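Local atomic coordinates of glycosylation Associate Protein 3 (Streptococcus agalactiae serotype V, PDB entry 6OYC), a protein that probably supports glycosylation and export of surface adhesins as one component of the lectin-like Gap123 complex of the accessory Sec system. Residues R87-F90 with E96-G99; P62-R65 with R69-L72; I7-F12 with K28-E33; T132-K137 with S197-S202. All coordinates share one frame; numbering follows the deposited sequence.

Contact 1. Residues R87-F90 with E96-G99; sequences RIEF and ESVG
Glu89 OE1 is gripped by both NE and NH2 of Arg87, each at 3.0 Å, while OE2 of the same carboxylate turns to Ser97 across the contact. OE2, which Arg87 NH2 reaches only weakly, accepts from Ser97 OG at 2.5 Å on its anti lone pair. The grip of Arg87 is a side-on salt bridge: the carboxylate carbon lies at the edge of the guanidinium, in its plane, whereas both nitrogens reach OE1 from the same face of the carboxylate, about 50° out of its plane. An extended side chain, with CG anti to the backbone N (chi1 -170°), carries Glu89 across to Ser97 and brings its CG to 3.3 Å from Gly99 O. Arg87, itself away from 96-99, thus acts as a second-shell residue that limits rotation of the group bonded to Ser97.

Two backbone bonds run beside this polar cluster. Phe90 N donates to Gly99 O at 2.9 Å, and Val98 N donates to Phe90 O at 2.8 Å. Gly99 is almost fully extended, with phi near 165°, a shape reached chiefly by glycine. Val98 CG2 rests 3.9 Å from Phe90 CB, adding a small apolar patch.

The segments form the turn end of the hairpin of strands 84-91 and 97-103. Strand 97-103 is outermost in a four-stranded antiparallel sheet, while strand 84-91 is flanked on its other edge by strand 118-125, whose Tyr119 packs against Phe90.

Contact 2. Residues P62-R65 with R69-L72; sequences PLLR and RYSL
Tyr70 lays one face of its ring against the side chain of Leu64, and the two side chains run antiparallel alongside each other. Leu64 CD2 makes the main contact: it sits over the face, 3.9 Å from the centroid of the Tyr70 ring and displaced toward the rim, in a CH-pi interaction. The nearest ring atom is CE1 of Tyr70, 3.5 Å from Leu64 CD2. Nearer the backbone, Leu64 CB lies 3.6 Å from the phenolic oxygen OH of Tyr70, so the overlap continues from the ring to its polar end.

That oxygen is met by the next residue of the loop. Arg65 N donates to Tyr70 OH at 2.8 Å in a nearly straight bond (166° at the hydrogen), approaching from the ring edge close to its plane. With CG anti to its own carbonyl carbon (chi1 -60°), the tyrosine reaches over to 62-65 from a strand whose backbone stays well away. One ring thus packs against Leu64 with its face and accepts the Arg65 N-H at its hydroxyl. Tyr112 also packs on both Leu64 and Tyr70.

Segment 62-65 belongs to the loop that leads into strand 69-78, and the strand's own tyrosine is bonded to the backbone of this approach. The antiparallel sheets around it are consistent with the galactose-binding-domain-like fold of the family.

Contact 3. Residues I7-F12 with K28-E33; sequences IYWDDF and KSVCFE
A single water molecule, rather than a direct backbone bond, links Trp9 to Lys28. Trp9 N donates to it at 2.8 Å, and the water in turn donates to Lys28 O at the same distance of 2.8 Å. The direct contacts between 7-12 and 28-33 are made by side chains, mostly over ring faces.

Val30 crosses the indole of Trp9 at about a right angle. Its CG1 stands over the six-membered ring, 3.8 Å from the centroid and only 13° off the normal, while CG2 packs 3.6 Å from Trp9 CB. One branch thus covers the outer ring and the other the root of the side chain. With CG anti to the backbone N (chi1 -180°), the indole extends toward strand 29-33, beneath Val30. Phe25 and Tyr44 add further aromatic contacts to the same indole.

Beside the water, the Lys28 chain, bent at chi3, slants over the Tyr8 ring, with Lys28 CD above one face and 4.2 Å from the centroid. The polar ends have separate partners: Lys28 NZ forms a salt bridge with Asp201, and Tyr8 OH is hydrogen-bonded to Lys172.

The contact joins the loop leaving strand 4-7 to strand 29-33; both strands pair with strand 130-140. Its chemistry is divided: the water satisfies one N-H and one carbonyl, the methyls and methylenes cover one face of each ring, and the lysine charge is probably balanced by Asp201.

Contact 4. Residues T132-K137 with S197-S202; sequences TFHYLK and SLNSDS
The close part of this contact is a stack of His134 and Asn199, whose imidazole and amide planes lie only 17° apart. Asn199 CG sits over one face of the ring, 3.6 Å from His134 NE2, and Asn199 CB is centred above it, 4.0 Å from the centroid of the His134 ring. Thr132 O lies toward the rim of the opposite face. The rotation of the imidazole is fixed further at both nitrogens, ND1 by Ser29 OG and NE2 by Glu77 OE1.

Away from the stack the contact thins. Leu198 is exposed, and the end of its side chain leads away from the strand; its carbonyl makes the contact instead. Tyr135 OH donates to Leu198 O at 3.2 Å, almost in line with the carbonyl bond (176°), and Lys171 NZ shares that acceptor. The tyrosine takes the sterically confined position with CG between N and the carbonyl carbon (chi1 58°), reaching the loop alongside His134. Both consecutive residues can face the loop because they lie opposite Asn75 in a classic beta bulge. The loop holds its own curve through an ST motif, in which Ser200 N donates to Ser197 OG at 3.2 Å, followed by an ST turn from Ser202 N to Ser200 OG.

Strand 130-140 runs between strand 69-78 and the strands 4-7 and 29-33 in an antiparallel sheet. Segment 197-202 comes from the part of the chain built on the parallel sheet, between strand 191-193 and helix 206-218, so the contact joins these two parts.

How the contacts relate
Along the chain the contacts follow in series: contact 3, contact 2, contact 1, then contact 4, whose two segments are 60 residues apart. Contacts 2, 3 and 4 all reach the antiparallel sheet containing strand 130-140, while contact 1 lies in the four-stranded sheet. Contacts 3 and 4 are the closest pair, their centres 11 Å apart; they touch through adjoining strands 29-33 and 130-140 and through the salt bridge of Lys28 with Asp201. Contact 2 meets contact 4 where Leu72 packs on Leu136. Contact 1 stands about 26 Å from contact 4, centre to centre. Contacts 1 to 3 therefore build the N-terminal beta region, and contact 4, aided by that salt bridge, joins it to the C-terminal alpha/beta part.

Contact 1. Residues R87-F90 with E96-G99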
loop_
_atom_site.group_PDB
_atom_site.type_symbol
_atom_site.label_atom_id
_atom_site.label_comp_id
_atom_site.label_asym_id
_atom_site.label_seq_id
_atom_site.Cartn_x
_atom_site.Cartn_y
_atom_site.Cartn_z
ATOM N N ARG C 87 10.118 -18.382 -5.293
ATOM C CA ARG C 87 11.072 -18.691 -6.342
ATOM C C ARG C 87 11.000 -17.606 -7.414
ATOM O O ARG C 87 9.942 -17.395 -8.033
ATOM C CB ARG C 87 10.767 -20.063 -6.935
ATOM C CG ARG C 87 11.707 -20.510 -8.033
ATOM C CD ARG C 87 11.498 -22.020 -8.317
ATOM N NE ARG C 87 12.002 -22.407 -9.639
ATOM C CZ ARG C 87 12.745 -23.489 -9.879
ATOM N NH1 ARG C 87 13.084 -24.310 -8.887
ATOM N NH2 ARG C 87 13.141 -23.755 -11.120
ATOM N N ILE C 88 12.116 -16.916 -7.625
ATOM C CA ILE C 88 12.275 -16.037 -8.772
ATOM C C ILE C 88 13.079 -16.785 -9.821
ATOM O O ILE C 88 14.152 -17.328 -9.525
ATOM C CB ILE C 88 12.941 -14.706 -8.375
ATOM C CG1 ILE C 88 13.136 -13.808 -9.590
ATOM C CG2 ILE C 88 14.263 -14.917 -7.663
ATOM C CD1 ILE C 88 13.379 -12.348 -9.197
ATOM N N GLU C 89 12.552 -16.845 -11.040
ATOM C CA GLU C 89 13.179 -17.589 -12.123
ATOM C C GLU C 89 13.366 -16.687 -13.335
ATOM O O GLU C 89 12.478 -15.898 -13.665
ATOM C CB GLU C 89 12.344 -18.820 -12.515
ATOM C CG GLU C 89 13.069 -19.762 -13.477
ATOM C CD GLU C 89 12.633 -21.221 -13.326
ATOM O OE1 GLU C 89 11.715 -21.522 -12.533
ATOM O OE2 GLU C 89 13.211 -22.073 -14.017
ATOM N N PHE C 90 14.511 -16.823 -14.002
ATOM C CA PHE C 90 14.873 -15.997 -15.140
ATOM C C PHE C 90 14.821 -16.813 -16.430
ATOM O O PHE C 90 15.134 -18.014 -16.442
ATOM C CB PHE C 90 16.259 -15.371 -14.924
ATOM C CG PHE C 90 16.423 -14.752 -13.540
ATOM C CD1 PHE C 90 15.767 -13.575 -13.204
ATOM C CD2 PHE C 90 17.195 -15.374 -12.570
ATOM C CE1 PHE C 90 15.898 -13.011 -11.914
ATOM C CE2 PHE C 90 17.333 -14.818 -11.284
ATOM C CZ PHE C 90 16.680 -13.637 -10.962
ATOM N N GLU C 96 13.812 -20.280 -22.278
ATOM C CA GLU C 96 14.558 -21.262 -21.494
ATOM C C GLU C 96 14.912 -20.661 -20.136
ATOM O O GLU C 96 15.350 -19.505 -20.051
ATOM C CB GLU C 96 15.832 -21.702 -22.221
ATOM C CG GLU C 96 15.563 -22.256 -23.628
ATOM C CD GLU C 96 16.799 -22.304 -24.536
ATOM O OE1 GLU C 96 16.698 -22.921 -25.629
ATOM O OE2 GLU C 96 17.852 -21.728 -24.175
ATOM N N SER C 97 14.721 -21.443 -19.078
ATOM C CA SER C 97 15.173 -21.008 -17.767
ATOM C C SER C 97 16.682 -20.816 -17.812
ATOM O O SER C 97 17.400 -21.669 -18.329
ATOM C CB SER C 97 14.779 -22.033 -16.696
ATOM O OG SER C 97 15.293 -21.649 -15.412
ATOM N N VAL C 98 17.167 -19.671 -17.326
ATOM C CA VAL C 98 18.603 -19.433 -17.251
ATOM C C VAL C 98 19.070 -19.179 -15.825
ATOM O O VAL C 98 20.233 -18.851 -15.609
ATOM C CB VAL C 98 19.050 -18.294 -18.192
ATOM C CG1 VAL C 98 18.829 -18.712 -19.643
ATOM C CG2 VAL C 98 18.341 -16.970 -17.862
ATOM N N GLY C 99 18.195 -19.357 -14.848
ATOM C CA GLY C 99 18.594 -19.338 -13.457
ATOM C C GLY C 99 17.388 -19.202 -12.557
ATOM O O GLY C 99 16.273 -18.920 -13.005
#

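Contact 2. Residues P62-R65 with R69-L72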
loop_
_atom_site.group_PDB
_atom_site.type_symbol
_atom_site.label_atom_id
_atom_site.label_comp_id
_atom_site.label_asym_id
_atom_site.label_seq_id
_atom_site.Cartn_x
_atom_site.Cartn_y
_atom_site.Cartn_z
ATOM N N PRO C 62 8.054 -5.386 -12.574
ATOM C CA PRO C 62 8.717 -4.319 -13.325
ATOM C C PRO C 62 9.918 -4.826 -14.101
ATOM O O PRO C 62 10.528 -5.855 -13.788
ATOM C CB PRO C 62 9.171 -3.346 -12.228
ATOM C CG PRO C 62 9.488 -4.261 -11.057
ATOM C CD PRO C 62 8.452 -5.397 -11.152
ATOM N N LEU C 63 10.261 -4.035 -15.105
ATOM C CA LEU C 63 11.460 -4.239 -15.905
ATOM C C LEU C 63 12.697 -4.002 -15.048
ATOM O O LEU C 63 12.797 -2.980 -14.367
ATOM C CB LEU C 63 11.420 -3.275 -17.086
ATOM C CG LEU C 63 12.108 -3.488 -18.424
ATOM C CD1 LEU C 63 11.727 -4.828 -19.053
ATOM C CD2 LEU C 63 11.766 -2.305 -19.357
ATOM N N LEU C 64 13.645 -4.936 -15.083
ATOM C CA LEU C 64 14.855 -4.847 -14.276
ATOM C C LEU C 64 16.074 -4.667 -15.175
ATOM O O LEU C 64 16.021 -4.901 -16.387
ATOM C CB LEU C 64 15.015 -6.096 -13.395
ATOM C CG LEU C 64 13.857 -6.394 -12.424
ATOM C CD1 LEU C 64 14.174 -7.588 -11.516
ATOM C CD2 LEU C 64 13.491 -5.162 -11.580
ATOM N N ARG C 65 17.181 -4.237 -14.578
ATOM C CA ARG C 65 18.410 -3.970 -15.326
ATOM C C ARG C 65 19.449 -5.062 -15.059
ATOM O O ARG C 65 19.759 -5.364 -13.899
ATOM C CB ARG C 65 18.993 -2.591 -14.973
ATOM C CG ARG C 65 17.978 -1.425 -14.924
ATOM C CD ARG C 65 17.137 -1.398 -16.175
ATOM N NE ARG C 65 16.570 -0.083 -16.484
ATOM C CZ ARG C 65 15.302 0.283 -16.262
ATOM N NH1 ARG C 65 14.416 -0.560 -15.690
ATOM N NH2 ARG C 65 14.923 1.513 -16.614
ATOM N N ARG C 69 21.524 -4.929 -8.481
ATOM C CA ARG C 69 21.115 -5.692 -7.307
ATOM C C ARG C 69 19.690 -5.331 -6.920
ATOM O O ARG C 69 19.319 -4.161 -6.922
ATOM C CB ARG C 69 22.021 -5.405 -6.112
ATOM C CG ARG C 69 23.470 -5.820 -6.252
ATOM C CD ARG C 69 24.233 -5.681 -4.913
ATOM N NE ARG C 69 24.170 -4.324 -4.358
ATOM C CZ ARG C 69 24.937 -3.315 -4.762
ATOM N NH1 ARG C 69 25.830 -3.509 -5.723
ATOM N NH2 ARG C 69 24.817 -2.114 -4.205
ATOM N N TYR C 70 18.908 -6.333 -6.539
ATOM C CA TYR C 70 17.570 -6.089 -6.040
ATOM C C TYR C 70 17.315 -6.885 -4.766
ATOM O O TYR C 70 17.910 -7.940 -4.523
ATOM C CB TYR C 70 16.508 -6.427 -7.094
ATOM C CG TYR C 70 16.633 -5.613 -8.359
ATOM C CD1 TYR C 70 15.947 -4.409 -8.515
ATOM C CD2 TYR C 70 17.433 -6.060 -9.414
ATOM C CE1 TYR C 70 16.059 -3.666 -9.698
ATOM C CE2 TYR C 70 17.548 -5.333 -10.591
ATOM C CZ TYR C 70 16.860 -4.142 -10.727
ATOM O OH TYR C 70 16.997 -3.436 -11.896
ATOM N N SER C 71 16.403 -6.352 -3.963
ATOM C CA SER C 71 15.909 -6.994 -2.756
ATOM C C SER C 71 14.474 -7.470 -2.970
ATOM O O SER C 71 13.623 -6.714 -3.455
ATOM C CB SER C 71 15.958 -6.025 -1.575
ATOM O OG SER C 71 15.341 -6.609 -0.448
ATOM N N LEU C 72 14.205 -8.721 -2.605
ATOM C CA LEU C 72 12.857 -9.272 -2.620
ATOM C C LEU C 72 12.500 -9.698 -1.211
ATOM O O LEU C 72 13.252 -10.450 -0.579
ATOM C CB LEU C 72 12.741 -10.454 -3.570
ATOM C CG LEU C 72 11.346 -11.066 -3.728
ATOM C CD1 LEU C 72 10.418 -10.084 -4.447
ATOM C CD2 LEU C 72 11.466 -12.376 -4.491
#

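Contact 3. Residues I7-F12 with K28-E33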
loop_
_atom_site.group_PDB
_atom_site.type_symbol
_atom_site.label_atom_id
_atom_site.label_comp_id
_atom_site.label_asym_id
_atom_site.label_seq_id
_atom_site.Cartn_x
_atom_site.Cartn_y
_atom_site.Cartn_z
ATOM N N ILE C 7 3.769 -6.076 -4.573
ATOM C CA ILE C 7 3.282 -7.092 -5.483
ATOM C C ILE C 7 2.300 -7.973 -4.723
ATOM O O ILE C 7 2.647 -8.540 -3.679
ATOM C CB ILE C 7 4.463 -7.904 -6.052
ATOM C CG1 ILE C 7 5.257 -7.056 -7.042
ATOM C CG2 ILE C 7 4.012 -9.121 -6.718
ATOM C CD1 ILE C 7 6.770 -7.398 -7.031
ATOM N N TYR C 8 1.084 -8.098 -5.256
ATOM C CA TYR C 8 -0.050 -8.664 -4.545
ATOM C C TYR C 8 -0.577 -9.908 -5.252
ATOM O O TYR C 8 -0.478 -10.042 -6.478
ATOM C CB TYR C 8 -1.170 -7.616 -4.418
ATOM C CG TYR C 8 -0.753 -6.422 -3.598
ATOM C CD1 TYR C 8 -0.898 -6.419 -2.218
ATOM C CD2 TYR C 8 -0.193 -5.306 -4.199
ATOM C CE1 TYR C 8 -0.501 -5.326 -1.457
ATOM C CE2 TYR C 8 0.201 -4.217 -3.455
ATOM C CZ TYR C 8 0.050 -4.228 -2.088
ATOM O OH TYR C 8 0.451 -3.130 -1.351
ATOM N N TRP C 9 -1.145 -10.816 -4.463
ATOM C CA TRP C 9 -1.722 -12.049 -4.997
ATOM C C TRP C 9 -3.108 -11.754 -5.565
ATOM O O TRP C 9 -4.018 -11.349 -4.831
ATOM C CB TRP C 9 -1.779 -13.116 -3.902
ATOM C CG TRP C 9 -2.347 -14.452 -4.291
ATOM C CD1 TRP C 9 -3.044 -14.763 -5.429
ATOM C CD2 TRP C 9 -2.274 -15.663 -3.532
ATOM N NE1 TRP C 9 -3.407 -16.082 -5.417
ATOM C CE2 TRP C 9 -2.940 -16.662 -4.270
ATOM C CE3 TRP C 9 -1.710 -16.002 -2.298
ATOM C CZ2 TRP C 9 -3.063 -17.973 -3.818
ATOM C CZ3 TRP C 9 -1.834 -17.310 -1.850
ATOM C CH2 TRP C 9 -2.510 -18.276 -2.609
ATOM N N ASP C 10 -3.261 -11.953 -6.871
ATOM C CA ASP C 10 -4.535 -11.809 -7.561
ATOM C C ASP C 10 -5.210 -13.171 -7.759
ATOM O O ASP C 10 -4.545 -14.200 -7.890
ATOM C CB ASP C 10 -4.310 -11.122 -8.900
ATOM C CG ASP C 10 -5.521 -10.420 -9.379
ATOM O OD1 ASP C 10 -6.377 -11.084 -9.995
ATOM O OD2 ASP C 10 -5.625 -9.204 -9.129
ATOM N N ASP C 11 -6.544 -13.184 -7.781
ATOM C CA ASP C 11 -7.247 -14.467 -7.841
ATOM C C ASP C 11 -7.426 -15.004 -9.252
ATOM O O ASP C 11 -7.919 -16.138 -9.403
ATOM C CB ASP C 11 -8.623 -14.372 -7.187
ATOM C CG ASP C 11 -9.380 -13.158 -7.618
ATOM O OD1 ASP C 11 -8.734 -12.242 -8.179
ATOM O OD2 ASP C 11 -10.614 -13.135 -7.408
ATOM N N PHE C 12 -7.025 -14.250 -10.273
ATOM C CA PHE C 12 -7.171 -14.682 -11.659
ATOM C C PHE C 12 -5.984 -15.517 -12.161
ATOM O O PHE C 12 -4.820 -15.191 -11.902
ATOM C CB PHE C 12 -7.360 -13.457 -12.553
ATOM C CG PHE C 12 -7.151 -13.743 -13.989
ATOM C CD1 PHE C 12 -8.061 -14.517 -14.682
ATOM C CD2 PHE C 12 -6.020 -13.277 -14.642
ATOM C CE1 PHE C 12 -7.856 -14.806 -15.997
ATOM C CE2 PHE C 12 -5.817 -13.556 -15.964
ATOM C CZ PHE C 12 -6.731 -14.323 -16.649
ATOM N N LYS C 28 -6.525 -6.698 0.353
ATOM C CA LYS C 28 -5.432 -7.015 -0.552
ATOM C C LYS C 28 -4.740 -8.320 -0.197
ATOM O O LYS C 28 -3.933 -8.806 -0.990
ATOM C CB LYS C 28 -4.416 -5.860 -0.567
ATOM C CG LYS C 28 -4.959 -4.617 -1.299
ATOM C CD LYS C 28 -3.920 -3.515 -1.487
ATOM C CE LYS C 28 -3.771 -2.678 -0.212
ATOM N NZ LYS C 28 -2.944 -1.455 -0.438
ATOM N N SER C 29 -5.049 -8.910 0.950
ATOM C CA SER C 29 -4.368 -10.097 1.434
ATOM C C SER C 29 -5.166 -11.358 1.110
ATOM O O SER C 29 -6.342 -11.307 0.739
ATOM C CB SER C 29 -4.135 -9.988 2.939
ATOM O OG SER C 29 -3.435 -8.802 3.226
ATOM N N VAL C 30 -4.497 -12.506 1.249
ATOM C CA VAL C 30 -5.075 -13.801 0.912
ATOM C C VAL C 30 -4.900 -14.746 2.098
ATOM O O VAL C 30 -3.777 -14.951 2.578
ATOM C CB VAL C 30 -4.444 -14.397 -0.360
ATOM C CG1 VAL C 30 -5.180 -15.653 -0.777
ATOM C CG2 VAL C 30 -4.458 -13.372 -1.482
ATOM N N CYS C 31 -6.007 -15.310 2.575
ATOM C CA CYS C 31 -5.986 -16.331 3.621
ATOM C C CYS C 31 -6.115 -17.724 2.998
ATOM O O CYS C 31 -7.060 -18.000 2.248
ATOM C CB CYS C 31 -7.096 -16.098 4.648
ATOM S SG CYS C 31 -7.173 -17.394 5.953
ATOM N N PHE C 32 -5.168 -18.595 3.322
ATOM C CA PHE C 32 -5.071 -19.938 2.769
ATOM C C PHE C 32 -5.394 -20.956 3.857
ATOM O O PHE C 32 -4.892 -20.862 4.981
ATOM C CB PHE C 32 -3.661 -20.156 2.208
ATOM C CG PHE C 32 -3.348 -21.569 1.790
ATOM C CD1 PHE C 32 -3.246 -22.601 2.724
ATOM C CD2 PHE C 32 -3.070 -21.847 0.457
ATOM C CE1 PHE C 32 -2.939 -23.889 2.331
ATOM C CE2 PHE C 32 -2.752 -23.125 0.058
ATOM C CZ PHE C 32 -2.685 -24.152 0.992
ATOM N N GLU C 33 -6.211 -21.945 3.513
ATOM C CA GLU C 33 -6.536 -23.022 4.440
ATOM C C GLU C 33 -6.620 -24.320 3.650
ATOM O O GLU C 33 -7.536 -24.507 2.842
ATOM C CB GLU C 33 -7.843 -22.746 5.183
ATOM C CG GLU C 33 -8.235 -23.859 6.144
ATOM C CD GLU C 33 -9.700 -23.803 6.519
ATOM O OE1 GLU C 33 -10.403 -22.886 6.036
ATOM O OE2 GLU C 33 -10.154 -24.679 7.286
HETATM O O HOH W 1 -1.751 -10.335 -1.783
#

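Contact 4. Residues T132-K137 with S197-S202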
loop_
_atom_site.group_PDB
_atom_site.type_symbol
_atom_site.label_atom_id
_atom_site.label_comp_id
_atom_site.label_asym_id
_atom_site.label_seq_id
_atom_site.Cartn_x
_atom_site.Cartn_y
_atom_site.Cartn_z
ATOM N N THR C 132 -1.537 -16.471 5.889
ATOM C CA THR C 132 -2.078 -15.247 5.306
ATOM C C THR C 132 -0.963 -14.552 4.542
ATOM O O THR C 132 0.033 -14.136 5.138
ATOM C CB THR C 132 -2.648 -14.299 6.370
ATOM O OG1 THR C 132 -3.768 -14.914 7.014
ATOM C CG2 THR C 132 -3.111 -12.987 5.723
ATOM N N PHE C 133 -1.134 -14.422 3.232
ATOM C CA PHE C 133 -0.176 -13.728 2.384
ATOM C C PHE C 133 -0.613 -12.280 2.206
ATOM O O PHE C 133 -1.782 -12.011 1.908
ATOM C CB PHE C 133 -0.054 -14.410 1.023
ATOM C CG PHE C 133 0.781 -13.644 0.035
ATOM C CD1 PHE C 133 2.168 -13.758 0.044
ATOM C CD2 PHE C 133 0.184 -12.794 -0.892
ATOM C CE1 PHE C 133 2.940 -13.043 -0.864
ATOM C CE2 PHE C 133 0.943 -12.087 -1.795
ATOM C CZ PHE C 133 2.322 -12.210 -1.789
ATOM N N HIS C 134 0.327 -11.356 2.379
ATOM C CA HIS C 134 0.052 -9.931 2.199
ATOM C C HIS C 134 0.620 -9.413 0.887
ATOM O O HIS C 134 -0.128 -8.902 0.051
ATOM C CB HIS C 134 0.608 -9.119 3.379
ATOM C CG HIS C 134 0.016 -9.514 4.690
ATOM N ND1 HIS C 134 -1.331 -9.388 4.960
ATOM C CD2 HIS C 134 0.572 -10.072 5.792
ATOM C CE1 HIS C 134 -1.576 -9.836 6.178
ATOM N NE2 HIS C 134 -0.441 -10.260 6.703
ATOM N N TYR C 135 1.931 -9.530 0.691
ATOM C CA TYR C 135 2.544 -8.987 -0.513
ATOM C C TYR C 135 4.005 -9.402 -0.575
ATOM O O TYR C 135 4.586 -9.904 0.393
ATOM C CB TYR C 135 2.430 -7.458 -0.579
ATOM C CG TYR C 135 3.047 -6.712 0.583
ATOM C CD1 TYR C 135 4.429 -6.562 0.694
ATOM C CD2 TYR C 135 2.241 -6.124 1.562
ATOM C CE1 TYR C 135 4.997 -5.855 1.755
ATOM C CE2 TYR C 135 2.800 -5.414 2.627
ATOM C CZ TYR C 135 4.173 -5.284 2.723
ATOM O OH TYR C 135 4.720 -4.585 3.785
ATOM N N LEU C 136 4.590 -9.174 -1.737
ATOM C CA LEU C 136 6.028 -9.177 -1.896
ATOM C C LEU C 136 6.464 -7.752 -2.192
ATOM O O LEU C 136 5.696 -6.963 -2.759
ATOM C CB LEU C 136 6.472 -10.109 -3.020
ATOM C CG LEU C 136 6.055 -11.584 -2.981
ATOM C CD1 LEU C 136 6.596 -12.271 -4.205
ATOM C CD2 LEU C 136 6.572 -12.298 -1.752
ATOM N N LYS C 137 7.695 -7.423 -1.794
ATOM C CA LYS C 137 8.298 -6.128 -2.093
ATOM C C LYS C 137 9.605 -6.342 -2.844
ATOM O O LYS C 137 10.512 -7.030 -2.355
ATOM C CB LYS C 137 8.535 -5.312 -0.820
ATOM C CG LYS C 137 9.008 -3.882 -1.057
ATOM C CD LYS C 137 9.049 -3.119 0.263
ATOM C CE LYS C 137 9.741 -1.789 0.124
ATOM N NZ LYS C 137 10.031 -1.183 1.457
ATOM N N SER C 197 1.971 -0.544 11.622
ATOM C CA SER C 197 1.945 -1.987 11.454
ATOM C C SER C 197 2.761 -2.412 10.230
ATOM O O SER C 197 3.174 -1.599 9.394
ATOM C CB SER C 197 0.505 -2.495 11.347
ATOM O OG SER C 197 -0.036 -2.303 10.058
ATOM N N LEU C 198 3.008 -3.714 10.141
ATOM C CA LEU C 198 3.772 -4.246 9.021
ATOM C C LEU C 198 2.909 -4.572 7.815
ATOM O O LEU C 198 3.391 -4.522 6.677
ATOM C CB LEU C 198 4.518 -5.503 9.459
ATOM C CG LEU C 198 5.073 -5.350 10.871
ATOM C CD1 LEU C 198 5.613 -6.676 11.376
ATOM C CD2 LEU C 198 6.151 -4.254 10.895
ATOM N N ASN C 199 1.642 -4.878 8.031
ATOM C CA ASN C 199 0.755 -5.342 6.976
ATOM C C ASN C 199 0.000 -4.223 6.263
ATOM O O ASN C 199 -0.202 -4.305 5.047
ATOM C CB ASN C 199 -0.275 -6.296 7.581
ATOM C CG ASN C 199 0.329 -7.286 8.600
ATOM O OD1 ASN C 199 -0.340 -7.682 9.567
ATOM N ND2 ASN C 199 1.581 -7.705 8.368
ATOM N N SER C 200 -0.416 -3.195 7.002
ATOM C CA SER C 200 -1.567 -2.375 6.641
ATOM C C SER C 200 -1.190 -1.025 6.024
ATOM O O SER C 200 -0.244 -0.364 6.463
ATOM C CB SER C 200 -2.448 -2.147 7.876
ATOM O OG SER C 200 -3.548 -1.300 7.571
ATOM N N ASP C 201 -1.967 -0.611 5.020
ATOM C CA ASP C 201 -1.839 0.697 4.386
ATOM C C ASP C 201 -2.858 1.706 4.895
ATOM O O ASP C 201 -2.870 2.845 4.417
ATOM C CB ASP C 201 -1.995 0.578 2.863
ATOM C CG ASP C 201 -0.858 -0.172 2.221
ATOM O OD1 ASP C 201 -1.148 -1.160 1.497
ATOM O OD2 ASP C 201 0.319 0.225 2.433
ATOM N N SER C 202 -3.735 1.311 5.815
ATOM C CA SER C 202 -4.806 2.203 6.229
ATOM C C SER C 202 -4.265 3.314 7.110
ATOM O O SER C 202 -3.353 3.104 7.917
ATOM C CB SER C 202 -5.893 1.447 6.984
ATOM O OG SER C 202 -6.804 2.361 7.573
#